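Local coordinates for protein ubiquinone biosynthesis accessory factor UbiJ (Escherichia coli, PDB 6H6O) that binds hydrophobic ubiquinone biosynthetic intermediates through its SCP2 domain and is essential for the stability of the Ubi complex that makes ubiquinone, at residues A20-L25 and V68-E73; P34-A39 and D124-D129; S41-K46 and Q117-L122; I60-E65 and G72-D77; V82-S87 and G105-Q110. All coordinates share one frame; numbering follows the deposited sequence. Where two conformers were deposited one is given.

Contact 1. Residues A20-L25 and V68-E73. With CA (calcium ion), chain I.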
# COMPACT_ATOMS: atom_id res chain seq x y z
N ALA A 20 9.98 -2.15 -0.28
CA ALA A 20 10.50 -2.50 -1.63
C ALA A 20 9.42 -2.33 -2.73
O ALA A 20 9.73 -1.79 -3.80
CB ALA A 20 11.04 -3.92 -1.63
N GLY A 21 8.18 -2.74 -2.43
CA GLY A 21 7.03 -2.62 -3.33
C GLY A 21 6.69 -1.17 -3.61
O GLY A 21 6.50 -0.77 -4.76
N ILE A 22 6.66 -0.35 -2.55
CA ILE A 22 6.39 1.09 -2.70
C ILE A 22 7.49 1.73 -3.55
O ILE A 22 7.18 2.52 -4.43
CB ILE A 22 6.16 1.80 -1.32
CG1 ILE A 22 4.84 1.29 -0.68
CG2 ILE A 22 6.12 3.34 -1.45
CD1 ILE A 22 4.75 1.64 0.84
N GLU A 23 8.76 1.37 -3.29
CA GLU A 23 9.90 1.92 -4.05
C GLU A 23 9.76 1.58 -5.54
O GLU A 23 9.92 2.47 -6.39
CB GLU A 23 11.23 1.37 -3.50
CG GLU A 23 12.44 1.91 -4.24
CD GLU A 23 13.78 1.57 -3.63
OE1 GLU A 23 13.94 1.78 -2.40
OE2 GLU A 23 14.70 1.18 -4.38
N SER A 24 9.44 0.30 -5.86
CA SER A 24 9.26 -0.13 -7.25
C SER A 24 8.14 0.68 -7.94
O SER A 24 8.34 1.17 -9.05
CB SER A 24 8.95 -1.63 -7.30
OG SER A 24 8.79 -2.04 -8.64
N LEU A 25 7.00 0.84 -7.26
CA LEU A 25 5.83 1.59 -7.74
C LEU A 25 6.21 3.04 -8.03
O LEU A 25 5.93 3.53 -9.12
CB LEU A 25 4.69 1.56 -6.71
CG LEU A 25 3.59 0.48 -6.87
CD1 LEU A 25 2.76 0.37 -5.62
CD2 LEU A 25 2.65 0.84 -8.01
N VAL A 68 14.18 7.15 -6.60
CA VAL A 68 13.81 7.47 -5.23
C VAL A 68 13.99 6.16 -4.46
O VAL A 68 13.63 5.07 -4.95
CB VAL A 68 12.37 8.06 -5.08
CG1 VAL A 68 11.32 7.16 -5.74
CG2 VAL A 68 12.02 8.34 -3.61
N ASP A 69 14.59 6.27 -3.30
CA ASP A 69 14.78 5.13 -2.43
C ASP A 69 13.79 5.24 -1.29
O ASP A 69 13.55 6.34 -0.80
CB ASP A 69 16.23 5.08 -1.93
CG ASP A 69 17.13 4.53 -3.00
OD1 ASP A 69 17.13 3.30 -3.21
OD2 ASP A 69 17.76 5.34 -3.71
N VAL A 70 13.16 4.11 -0.94
CA VAL A 70 12.20 4.07 0.14
C VAL A 70 12.81 3.23 1.28
O VAL A 70 13.29 2.12 1.03
CB VAL A 70 10.78 3.57 -0.28
CG1 VAL A 70 9.82 3.64 0.90
CG2 VAL A 70 10.24 4.41 -1.44
N LEU A 71 12.78 3.77 2.50
CA LEU A 71 13.31 3.11 3.70
C LEU A 71 12.24 3.09 4.78
O LEU A 71 11.32 3.90 4.77
CB LEU A 71 14.56 3.83 4.21
CG LEU A 71 15.83 3.68 3.37
CD1 LEU A 71 16.19 5.00 2.70
CD2 LEU A 71 16.96 3.19 4.22
N GLY A 72 12.36 2.15 5.70
CA GLY A 72 11.43 2.01 6.81
C GLY A 72 11.94 2.68 8.06
O GLY A 72 11.17 2.88 9.01
N GLU A 73 13.22 3.07 8.08
CA GLU A 73 13.87 3.76 9.20
C GLU A 73 14.80 4.81 8.62
O GLU A 73 15.35 4.62 7.53
CB GLU A 73 14.70 2.76 10.06
CG GLU A 73 13.91 1.69 10.80
CD GLU A 73 13.02 2.12 11.95
OE1 GLU A 73 13.25 3.21 12.52
OE2 GLU A 73 12.10 1.35 12.30
CA CA I . 16.18 1.11 -2.49
O HOH W 1 15.84 1.60 -0.14
O HOH W 2 18.16 0.49 -1.32
O HOH W 3 17.30 0.42 -4.25
O HOH W 4 15.29 -0.91 -2.10
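E23 of the helical segment 20-25 reaches across to V70 and D69 of the strand and meets them in three ways at once. Its CG stands anti to the backbone N (chi1 -180°) and the chain stays extended, so that it reaches across to the strand, nearly at right angles to its run, and brings the carboxylate to its edge. There E23 OE1 accepts a nearly straight hydrogen bond from V70 N (2.9 Å, N-H...O 173°), the donor coming from above the carboxylate plane. The same oxygen binds a calcium ion at 2.3 Å, and E23 OE2 completes a bidentate grip. D69 runs beside E23 in the same direction and binds the calcium ion through OD1 at 2.5 Å, with its carboxylate plane turned 88° from that of E23. E23 OE2 and D69 OD1 therefore approach each other as fellow ligands, and the cation would be expected to offset the repulsion between the two negative groups. Four waters fill out the coordination, one of which also donates to V70 O at 2.9 Å and so ties the ion to the strand backbone. Beneath this polar rim, V70 CG2 lies 3.6 Å from E23 CA, and I22 CG2 is 4.3 Å from V70 CG2. The contact illustrates how a single acidic side chain can bind a metal and accept a backbone N-H at the same time. Segment 20-25 of helix 14-30 runs nearly antiparallel to strand 68-71, an outermost strand of the sheet in this chain; L26 of the same helix also covers V68 and V70, while strand 58-63 pairs with the strand's other edge.

Contact 2. Residues P34-A39 and D124-D129. With CA (calcium ion), chain G; CA (calcium ion), chain H.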
# COMPACT_ATOMS: atom_id res chain seq x y z
N PRO A 34 11.65 10.29 -19.16
CA PRO A 34 12.60 11.42 -19.20
C PRO A 34 11.93 12.80 -19.32
O PRO A 34 12.57 13.80 -18.99
CB PRO A 34 13.48 11.11 -20.41
CG PRO A 34 12.68 10.22 -21.26
CD PRO A 34 11.75 9.45 -20.37
N ALA A 35 10.62 12.85 -19.74
CA ALA A 35 9.90 14.12 -19.85
C ALA A 35 9.74 14.84 -18.49
O ALA A 35 9.56 16.06 -18.46
CB ALA A 35 8.53 13.91 -20.48
N LEU A 36 9.76 14.07 -17.38
CA LEU A 36 9.58 14.62 -16.02
C LEU A 36 10.85 15.14 -15.34
O LEU A 36 10.78 15.59 -14.19
CB LEU A 36 8.91 13.56 -15.13
CG LEU A 36 7.56 13.01 -15.59
CD1 LEU A 36 7.09 11.94 -14.63
CD2 LEU A 36 6.52 14.12 -15.71
N LYS A 37 11.99 15.08 -16.04
CA LYS A 37 13.28 15.47 -15.47
C LYS A 37 13.27 16.83 -14.74
O LYS A 37 13.75 16.89 -13.61
CB LYS A 37 14.39 15.43 -16.53
CG LYS A 37 15.79 15.44 -15.90
CD LYS A 37 16.92 15.41 -16.91
CE LYS A 37 18.25 15.21 -16.23
NZ LYS A 37 19.36 15.18 -17.22
N THR A 38 12.70 17.89 -15.34
CA THR A 38 12.73 19.22 -14.67
C THR A 38 11.87 19.25 -13.40
O THR A 38 12.22 19.95 -12.44
CB THR A 38 12.38 20.36 -15.61
OG1 THR A 38 11.04 20.20 -16.03
CG2 THR A 38 13.34 20.45 -16.81
N ALA A 39 10.76 18.47 -13.39
CA ALA A 39 9.89 18.38 -12.21
C ALA A 39 10.60 17.58 -11.11
O ALA A 39 10.52 17.97 -9.95
CB ALA A 39 8.58 17.72 -12.60
N ASP A 124 1.27 14.89 -10.20
CA ASP A 124 0.28 15.49 -11.11
C ASP A 124 0.82 15.45 -12.56
O ASP A 124 0.13 15.00 -13.47
CB ASP A 124 -0.05 16.93 -10.69
CG ASP A 124 -1.30 17.52 -11.33
OD1 ASP A 124 -2.05 16.76 -11.97
OD2 ASP A 124 -1.54 18.75 -11.17
N LEU A 125 2.10 15.83 -12.75
CA LEU A 125 2.72 15.82 -14.07
C LEU A 125 2.96 14.41 -14.57
O LEU A 125 2.90 14.18 -15.78
CB LEU A 125 4.00 16.65 -14.08
CG LEU A 125 3.76 18.18 -13.95
CD1 LEU A 125 5.05 18.92 -13.68
CD2 LEU A 125 3.10 18.77 -15.21
N ALA A 126 3.20 13.44 -13.65
CA ALA A 126 3.40 12.04 -14.01
C ALA A 126 2.13 11.39 -14.58
O ALA A 126 2.20 10.46 -15.39
CB ALA A 126 3.95 11.24 -12.83
N GLU A 127 0.98 11.90 -14.14
CA GLU A 127 -0.32 11.46 -14.65
C GLU A 127 -0.58 12.13 -16.01
O GLU A 127 -1.12 11.49 -16.92
CB GLU A 127 -1.41 11.86 -13.66
CG GLU A 127 -2.71 11.09 -13.83
CD GLU A 127 -3.88 11.60 -13.00
OE1 GLU A 127 -3.79 12.73 -12.46
OE2 GLU A 127 -4.90 10.88 -12.92
N PHE A 128 -0.18 13.43 -16.16
CA PHE A 128 -0.34 14.18 -17.41
C PHE A 128 0.47 13.52 -18.54
O PHE A 128 -0.00 13.41 -19.67
CB PHE A 128 0.10 15.65 -17.22
CG PHE A 128 0.63 16.34 -18.46
CD1 PHE A 128 -0.23 16.78 -19.46
CD2 PHE A 128 2.00 16.53 -18.64
CE1 PHE A 128 0.26 17.38 -20.62
CE2 PHE A 128 2.49 17.12 -19.81
CZ PHE A 128 1.62 17.54 -20.79
N ASP A 129 1.72 13.20 -18.24
CA ASP A 129 2.64 12.61 -19.19
C ASP A 129 2.22 11.14 -19.46
O ASP A 129 2.27 10.33 -18.55
CB ASP A 129 4.07 12.73 -18.66
CG ASP A 129 5.07 11.99 -19.49
OD1 ASP A 129 4.91 11.98 -20.71
OD2 ASP A 129 5.99 11.41 -18.92
CA CA G . 2.98 8.94 -16.81
CA CA H . -3.80 15.08 -10.85
O HOH W 5 5.11 9.90 -16.83
O HOH W 6 0.92 7.92 -16.84
O HOH W 7 3.98 7.60 -15.11
O HOH W 8 -2.21 13.67 -9.37
O HOH W 9 -4.62 16.10 -13.06
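L36 carries this contact, its two methyl groups spread over the last turn of helix 113-128. CD1 lies against A126 CB at 3.7 Å, while CD2 sits 3.6 Å from L125 O and also touches the CB of that residue. The CG of L36 is anti to its own carbonyl carbon (chi1 -57°), which sends both branches across to the helix. On one flank A39 CB meets L125 CD1 at 3.9 Å; on the other, A35 CB and L36 CG border the carboxylate of D129, whose side chain crosses that of L36 obliquely. An alanine in place of L36 would remove both methyl branches and is likely to open a gap beside A126 and L125, weakening the hold of the 3-10 turn on the helix end. In the second shell, D129 OD2 is fixed by the S33 hydroxyl and by a water that donates to it at 2.7 Å. That water belongs to a calcium ion also bound by A126 O at 2.2 Å, D129 O and A131 O, so backbone carbonyls at the helix end are drawn together round one cation. A second calcium ion lies on another side of the helix, bound by D124 OD1, E127 OE1 and R93 O, with D124 OD1 a rather long 2.7 Å away. The chemistry is thus divided: the segments meet by van der Waals contact, mostly apolar, with no hydrogen bond between them, whereas the charged and carbonyl ligands probably help to order the helix end that L36 covers, and the cation probably eases the gathering of carbonyl dipoles there.

Contact 3. Residues S41-K46 and Q117-L122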
# COMPACT_ATOMS: atom_id res chain seq x y z
N SER A 41 13.86 17.42 -10.67
CA SER A 41 15.02 18.21 -10.21
C SER A 41 14.74 19.00 -8.93
O SER A 41 15.64 19.17 -8.11
CB SER A 41 15.54 19.12 -11.31
OG SER A 41 14.74 20.28 -11.42
N ARG A 42 13.48 19.45 -8.76
CA ARG A 42 13.03 20.21 -7.59
C ARG A 42 13.14 19.40 -6.28
O ARG A 42 13.17 19.99 -5.21
CB ARG A 42 11.57 20.66 -7.80
CG ARG A 42 11.42 21.73 -8.91
CD ARG A 42 10.08 22.43 -8.87
NE ARG A 42 9.00 21.55 -9.28
CZ ARG A 42 8.11 21.82 -10.24
NH1 ARG A 42 8.16 22.97 -10.90
NH2 ARG A 42 7.16 20.95 -10.54
N LEU A 43 13.19 18.07 -6.36
CA LEU A 43 13.26 17.15 -5.21
C LEU A 43 14.65 16.55 -4.99
O LEU A 43 14.84 15.81 -4.02
CB LEU A 43 12.23 16.00 -5.38
CG LEU A 43 10.76 16.41 -5.31
CD1 LEU A 43 9.86 15.30 -5.86
CD2 LEU A 43 10.34 16.77 -3.88
N LEU A 44 15.61 16.83 -5.88
CA LEU A 44 16.96 16.21 -5.77
C LEU A 44 17.60 16.44 -4.41
O LEU A 44 17.65 17.57 -3.94
CB LEU A 44 17.91 16.61 -6.90
CG LEU A 44 17.46 16.25 -8.32
CD1 LEU A 44 18.46 16.73 -9.35
CD2 LEU A 44 17.13 14.78 -8.45
N GLY A 45 17.99 15.35 -3.78
CA GLY A 45 18.62 15.37 -2.46
C GLY A 45 17.67 15.49 -1.29
O GLY A 45 18.12 15.42 -0.14
N LYS A 46 16.37 15.62 -1.55
CA LYS A 46 15.39 15.75 -0.47
C LYS A 46 15.06 14.44 0.21
O LYS A 46 15.05 13.37 -0.42
CB LYS A 46 14.10 16.46 -0.96
CG LYS A 46 14.35 17.90 -1.48
CD LYS A 46 14.87 18.88 -0.41
CE LYS A 46 15.00 20.27 -1.00
NZ LYS A 46 15.66 21.21 -0.05
N GLN A 117 4.80 20.00 -1.71
CA GLN A 117 4.19 20.70 -2.85
C GLN A 117 4.82 20.21 -4.17
O GLN A 117 4.10 19.91 -5.13
CB GLN A 117 4.35 22.22 -2.73
CG GLN A 117 3.46 22.84 -1.65
CD GLN A 117 3.82 24.28 -1.36
OE1 GLN A 117 4.89 24.78 -1.73
NE2 GLN A 117 2.95 24.99 -0.66
N ASN A 118 6.17 20.07 -4.19
CA ASN A 118 6.91 19.61 -5.38
C ASN A 118 6.63 18.14 -5.66
O ASN A 118 6.50 17.76 -6.81
CB ASN A 118 8.41 19.89 -5.25
CG ASN A 118 8.71 21.37 -5.31
OD1 ASN A 118 7.95 22.16 -5.87
ND2 ASN A 118 9.82 21.80 -4.75
N PHE A 119 6.47 17.34 -4.61
CA PHE A 119 6.14 15.92 -4.76
C PHE A 119 4.75 15.75 -5.44
O PHE A 119 4.62 15.00 -6.42
CB PHE A 119 6.22 15.19 -3.41
CG PHE A 119 5.89 13.72 -3.53
CD1 PHE A 119 6.78 12.85 -4.16
CD2 PHE A 119 4.68 13.23 -3.09
CE1 PHE A 119 6.47 11.48 -4.29
CE2 PHE A 119 4.36 11.87 -3.24
CZ PHE A 119 5.28 11.00 -3.81
N VAL A 120 3.74 16.47 -4.93
CA VAL A 120 2.36 16.47 -5.45
C VAL A 120 2.34 17.00 -6.92
O VAL A 120 1.71 16.39 -7.79
CB VAL A 120 1.40 17.22 -4.47
CG1 VAL A 120 -0.00 17.43 -5.07
CG2 VAL A 120 1.32 16.49 -3.12
N ALA A 121 3.10 18.09 -7.18
CA ALA A 121 3.24 18.67 -8.53
C ALA A 121 3.85 17.61 -9.48
O ALA A 121 3.37 17.45 -10.60
CB ALA A 121 4.12 19.90 -8.48
N LEU A 122 4.88 16.87 -9.02
CA LEU A 122 5.51 15.79 -9.80
C LEU A 122 4.52 14.67 -10.09
O LEU A 122 4.42 14.26 -11.26
CB LEU A 122 6.79 15.24 -9.10
CG LEU A 122 7.43 13.97 -9.69
CD1 LEU A 122 7.85 14.14 -11.15
CD2 LEU A 122 8.61 13.50 -8.83
O HOH W 10 11.49 20.40 -3.08
O HOH W 11 8.21 18.94 -8.87
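The carbonyl O of N118 is gripped twice: L122 N donates to it in the helical pattern, and a water bound to R42 donates to it at 2.9 Å. That water lies at the edge of the R42 guanidinium, in its plane, and accepts from NE at 2.8 Å. A second water does the converse job, donating to R42 O and accepting from N118 ND2, each at 2.7 Å. The two residues are thus stitched by water at both backbone and side-chain level, with no direct hydrogen bond between the segments. Their side chains cross at about a right angle, although the guanidinium and amide planes differ by just 20°. The R42 chain bends at chi3 (-70°), which brings NE to 3.6 Å from N118 OD1 and NH2 on to A121 CB, 3.8 Å away. R42 CB in turn rests on N118 ND2. Beside this hydrated rim is an apolar patch. L43 and N118 run alongside each other, pointing opposite ways, with L43 CD2 on N118 CB, and L43 CD1 reaches L122 CD2 at 3.7 Å. L43 CD1 also meets the F119 ring at its edge, 4.3 Å from F119 CD1. Farther out, L30 of helix 14-30 touches F119 and L122, and L43 also packs on V115. The segment 41-46 is a pair of overlapping beta turns, type I from S41 to L44 and type II from L43 to K46, with G45 supplying the positive phi usual at the third position of the latter. Such a double turn leads the chain from helix 37-41 into strand 47-52, and here it is seated on helix 113-128 of the SCP2 domain.

Contact 4. Residues I60-E65 and G72-D77. With CA (calcium ion), chain J.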
# COMPACT_ATOMS: atom_id res chain seq x y z
N ILE A 60 10.24 6.59 4.53
CA ILE A 60 11.17 7.68 4.23
C ILE A 60 11.54 7.58 2.74
O ILE A 60 11.97 6.53 2.28
CB ILE A 60 12.38 7.68 5.19
CG1 ILE A 60 11.91 7.78 6.69
CG2 ILE A 60 13.32 8.85 4.84
CD1 ILE A 60 11.85 6.46 7.43
N LEU A 61 11.30 8.66 2.01
CA LEU A 61 11.58 8.75 0.57
C LEU A 61 12.82 9.62 0.37
O LEU A 61 12.84 10.77 0.85
CB LEU A 61 10.38 9.37 -0.16
CG LEU A 61 9.19 8.45 -0.54
CD1 LEU A 61 8.62 7.70 0.65
CD2 LEU A 61 8.09 9.26 -1.22
N VAL A 62 13.86 9.08 -0.27
CA VAL A 62 15.12 9.83 -0.51
C VAL A 62 15.25 9.99 -2.02
O VAL A 62 15.45 9.00 -2.71
CB VAL A 62 16.36 9.13 0.09
CG1 VAL A 62 17.62 9.96 -0.14
CG2 VAL A 62 16.16 8.84 1.59
N PHE A 63 15.16 11.23 -2.50
CA PHE A 63 15.18 11.51 -3.94
C PHE A 63 16.57 11.76 -4.52
O PHE A 63 17.26 12.69 -4.10
CB PHE A 63 14.23 12.68 -4.26
CG PHE A 63 12.80 12.45 -3.86
CD1 PHE A 63 11.90 11.86 -4.75
CD2 PHE A 63 12.33 12.82 -2.60
CE1 PHE A 63 10.56 11.62 -4.38
CE2 PHE A 63 11.00 12.59 -2.23
CZ PHE A 63 10.12 11.99 -3.13
N SER A 64 16.98 10.93 -5.50
CA SER A 64 18.25 11.13 -6.21
C SER A 64 17.92 11.36 -7.71
O SER A 64 16.74 11.39 -8.07
CB SER A 64 19.22 9.96 -5.97
OG SER A 64 18.82 8.76 -6.59
N GLU A 65 18.94 11.57 -8.56
CA GLU A 65 18.71 11.85 -9.98
C GLU A 65 18.06 10.66 -10.74
O GLU A 65 17.18 10.89 -11.54
CB GLU A 65 19.98 12.34 -10.68
CG GLU A 65 19.67 13.00 -12.02
CD GLU A 65 20.83 13.14 -12.99
OE1 GLU A 65 20.91 14.19 -13.67
OE2 GLU A 65 21.64 12.19 -13.08
N GLY A 72 12.36 2.15 5.70
CA GLY A 72 11.43 2.01 6.81
C GLY A 72 11.94 2.68 8.06
O GLY A 72 11.17 2.88 9.01
N GLU A 73 13.22 3.07 8.08
CA GLU A 73 13.87 3.76 9.20
C GLU A 73 14.80 4.81 8.62
O GLU A 73 15.35 4.62 7.53
CB GLU A 73 14.70 2.76 10.06
CG GLU A 73 13.91 1.69 10.80
CD GLU A 73 13.02 2.12 11.95
OE1 GLU A 73 13.25 3.21 12.52
OE2 GLU A 73 12.10 1.35 12.30
N TRP A 74 15.03 5.88 9.39
CA TRP A 74 15.96 6.95 9.02
C TRP A 74 16.50 7.63 10.27
O TRP A 74 15.76 8.32 10.96
CB TRP A 74 15.27 7.99 8.11
CG TRP A 74 16.20 9.00 7.52
CD1 TRP A 74 16.34 10.30 7.90
CD2 TRP A 74 17.11 8.79 6.43
NE1 TRP A 74 17.28 10.93 7.09
CE2 TRP A 74 17.75 10.03 6.17
CE3 TRP A 74 17.42 7.68 5.61
CZ2 TRP A 74 18.70 10.18 5.16
CZ3 TRP A 74 18.34 7.85 4.59
CH2 TRP A 74 18.96 9.09 4.36
N ALA A 75 17.78 7.45 10.54
CA ALA A 75 18.36 8.06 11.73
C ALA A 75 18.63 9.58 11.59
O ALA A 75 18.66 10.27 12.61
CB ALA A 75 19.60 7.31 12.17
N GLY A 76 18.79 10.09 10.38
CA GLY A 76 19.06 11.49 10.09
C GLY A 76 17.87 12.42 10.11
O GLY A 76 16.81 12.09 10.67
N ASP A 77 18.05 13.59 9.48
CA ASP A 77 17.00 14.59 9.42
C ASP A 77 16.24 14.51 8.13
O ASP A 77 16.81 14.17 7.08
CB ASP A 77 17.56 16.01 9.65
CG ASP A 77 18.09 16.25 11.05
OD1 ASP A 77 17.41 15.86 12.03
OD2 ASP A 77 19.18 16.86 11.18
CA CA J . 18.63 16.66 13.76
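I60 fits closely against W74 and the backbone before it, whereas the indole N-H side faces the rest of the exposed loop, toward D77. The tight part centres on the I60 side chain: CG1 lies 3.7 Å from W74 CB, CG2 comes against W74 CG, and CD1 presses into the backbone at E73 C, 3.6 Å away. V62, two residues along the same strand, crosses W74 at about a right angle and lays its CG2 over the indole face in a CH-pi contact, 4.2 Å from the centroid of the six-membered ring. W74 CG is anti to the backbone N (chi1 -171°), which turns the ring back over the strand. On the looser side, W74 NE1 donates to D77 O across 3.3 Å, a long and bent bond (144°) reaching the oxygen from above the carbonyl plane. In the conformer given, D77 itself binds a calcium ion through both carboxylate oxygens. Since no hydrogen bond passes between the segments, the loop is held to strand 58-63 by apolar and CH-pi contact, a modest attraction that depends on shape; the indole N-H is instead spent on D77 O, W74 O accepts a hydrogen bond from R49 NH1, and the D77 carboxylate goes to the calcium ion.

Contact 5. Residues V82-S87 and G105-Q110. With LMR ((2S)-2-hydroxybutanedioic acid), chain C.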
# COMPACT_ATOMS: atom_id res chain seq x y z
N VAL A 82 5.33 14.53 6.70
CA VAL A 82 3.90 14.60 6.47
C VAL A 82 3.23 13.54 7.32
O VAL A 82 3.75 12.43 7.45
CB VAL A 82 3.48 14.56 4.97
CG1 VAL A 82 4.08 15.73 4.19
CG2 VAL A 82 3.87 13.25 4.30
N ILE A 83 2.12 13.92 7.98
CA ILE A 83 1.35 13.04 8.86
C ILE A 83 -0.11 13.06 8.37
O ILE A 83 -0.72 14.12 8.30
CB ILE A 83 1.47 13.38 10.37
CG1 ILE A 83 2.95 13.53 10.82
CG2 ILE A 83 0.73 12.32 11.22
CD1 ILE A 83 3.39 14.94 11.06
N ALA A 84 -0.65 11.88 8.02
CA ALA A 84 -2.02 11.78 7.50
C ALA A 84 -2.50 10.33 7.51
O ALA A 84 -1.68 9.41 7.56
CB ALA A 84 -2.06 12.30 6.08
N TYR A 85 -3.83 10.13 7.43
CA TYR A 85 -4.41 8.80 7.30
C TYR A 85 -4.17 8.39 5.83
O TYR A 85 -4.06 9.26 4.94
CB TYR A 85 -5.90 8.78 7.68
CG TYR A 85 -6.15 8.72 9.17
CD1 TYR A 85 -6.01 7.53 9.87
CD2 TYR A 85 -6.54 9.85 9.88
CE1 TYR A 85 -6.20 7.47 11.25
CE2 TYR A 85 -6.75 9.81 11.26
CZ TYR A 85 -6.57 8.61 11.94
OH TYR A 85 -6.77 8.53 13.30
N ALA A 86 -4.06 7.07 5.58
CA ALA A 86 -3.79 6.54 4.23
C ALA A 86 -4.79 7.04 3.18
O ALA A 86 -4.39 7.30 2.05
CB ALA A 86 -3.79 5.02 4.26
N SER A 87 -6.08 7.20 3.56
CA SER A 87 -7.16 7.62 2.67
C SER A 87 -6.99 9.05 2.12
O SER A 87 -7.78 9.45 1.26
CB SER A 87 -8.53 7.41 3.32
OG SER A 87 -8.68 8.22 4.47
N GLY A 105 -6.66 20.23 8.12
CA GLY A 105 -5.93 19.44 9.11
C GLY A 105 -5.92 17.95 8.81
O GLY A 105 -5.49 17.15 9.65
N GLU A 106 -6.39 17.55 7.61
CA GLU A 106 -6.37 16.16 7.15
C GLU A 106 -4.92 15.72 6.88
O GLU A 106 -4.59 14.55 7.02
CB GLU A 106 -7.21 15.97 5.89
CG GLU A 106 -8.71 15.96 6.17
CD GLU A 106 -9.55 15.82 4.92
OE1 GLU A 106 -10.17 16.82 4.50
OE2 GLU A 106 -9.57 14.70 4.36
N LEU A 107 -4.07 16.67 6.51
CA LEU A 107 -2.65 16.44 6.29
C LEU A 107 -1.87 17.47 7.10
O LEU A 107 -2.10 18.66 6.95
CB LEU A 107 -2.29 16.57 4.80
CG LEU A 107 -0.81 16.34 4.47
CD1 LEU A 107 -0.56 14.92 4.02
CD2 LEU A 107 -0.35 17.27 3.42
N GLU A 108 -0.98 17.00 7.98
CA GLU A 108 -0.14 17.88 8.80
C GLU A 108 1.25 17.89 8.19
O GLU A 108 1.78 16.83 7.85
CB GLU A 108 -0.09 17.39 10.26
CG GLU A 108 0.65 18.33 11.19
CD GLU A 108 1.05 17.76 12.54
OE1 GLU A 108 0.25 16.98 13.13
OE2 GLU A 108 2.14 18.12 13.03
N VAL A 109 1.82 19.09 8.02
CA VAL A 109 3.16 19.24 7.44
C VAL A 109 4.13 19.86 8.45
O VAL A 109 3.83 20.87 9.08
CB VAL A 109 3.17 20.02 6.10
CG1 VAL A 109 4.57 20.09 5.50
CG2 VAL A 109 2.20 19.41 5.09
N GLN A 110 5.32 19.25 8.58
CA GLN A 110 6.41 19.74 9.40
C GLN A 110 7.61 19.92 8.47
O GLN A 110 7.74 19.20 7.48
CB GLN A 110 6.74 18.73 10.52
CG GLN A 110 5.64 18.64 11.58
CD GLN A 110 5.83 17.51 12.57
OE1 GLN A 110 6.81 16.76 12.54
NE2 GLN A 110 4.87 17.35 13.46
C1 LMR C . -10.19 5.14 11.77
O1A LMR C . -11.41 5.24 12.24
O1B LMR C . -9.48 4.16 11.93
C2 LMR C . -9.73 6.36 11.00
O2 LMR C . -8.84 5.96 9.95
C3 LMR C . -10.89 7.15 10.40
C4 LMR C . -10.40 8.29 9.55
O4A LMR C . -9.94 8.14 8.43
O4B LMR C . -10.50 9.46 10.13
O HOH W 12 -5.68 12.21 7.75
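I83 and E108 form the hydrogen-bonded antiparallel pair at the heart of this contact. I83 N donates to E108 O at 2.9 Å (161°), and E108 N returns an almost straight bond to I83 O at 2.9 Å (179°), each donor lying in the carbonyl plane. E108 O also receives a CA-H contact from V82. Past the pair, water satisfies the backbone: one molecule accepts from Y85 N and donates to E106 O at 2.7 Å. E106 keeps its carboxylate for K91, by a salt bridge, and for S104. Q110 NE2 donates to E108 OE2 from above the carboxylate plane, and I83 CD1 packs 3.7 Å from that nitrogen. On the other face, L107 CD1 touches A84 CB. The Y85 ring lies under the bound hydroxybutanedioic acid, whose C4 is 4.1 Å above the ring plane; an alanine here would probably strip the ligand of this aromatic floor. Strand 107-111 is outermost in this chain's sheet, and strand 80-84 is bonded on its other edge to strand 47-52, while helix 95-104 covers L107 and V109. Nearby, A86 packs on A86 of the second subunit.

Along the chain the contacts interlock: contact 2 encloses contact 3, which in turn encloses contacts 4 and 5, while contact 1 alternates with contacts 2 and 3. Contacts 1, 4 and 5 share the five-stranded sheet, contact 1 at strand 68-71 and contact 5 at strand 107-111, its two outermost strands, with centres 19 Å apart. Contacts 1 and 4 meet through the pairing of strands 58-63 and 68-71 and share G72 and E73. Contacts 2 and 3, centres 11 Å apart, both use helix 113-128, and contact 3 joins contact 4 through backbone bonds to F63. Helices and sheet are thereby knit into one SCP2 domain, the lipid-binding part of the protein.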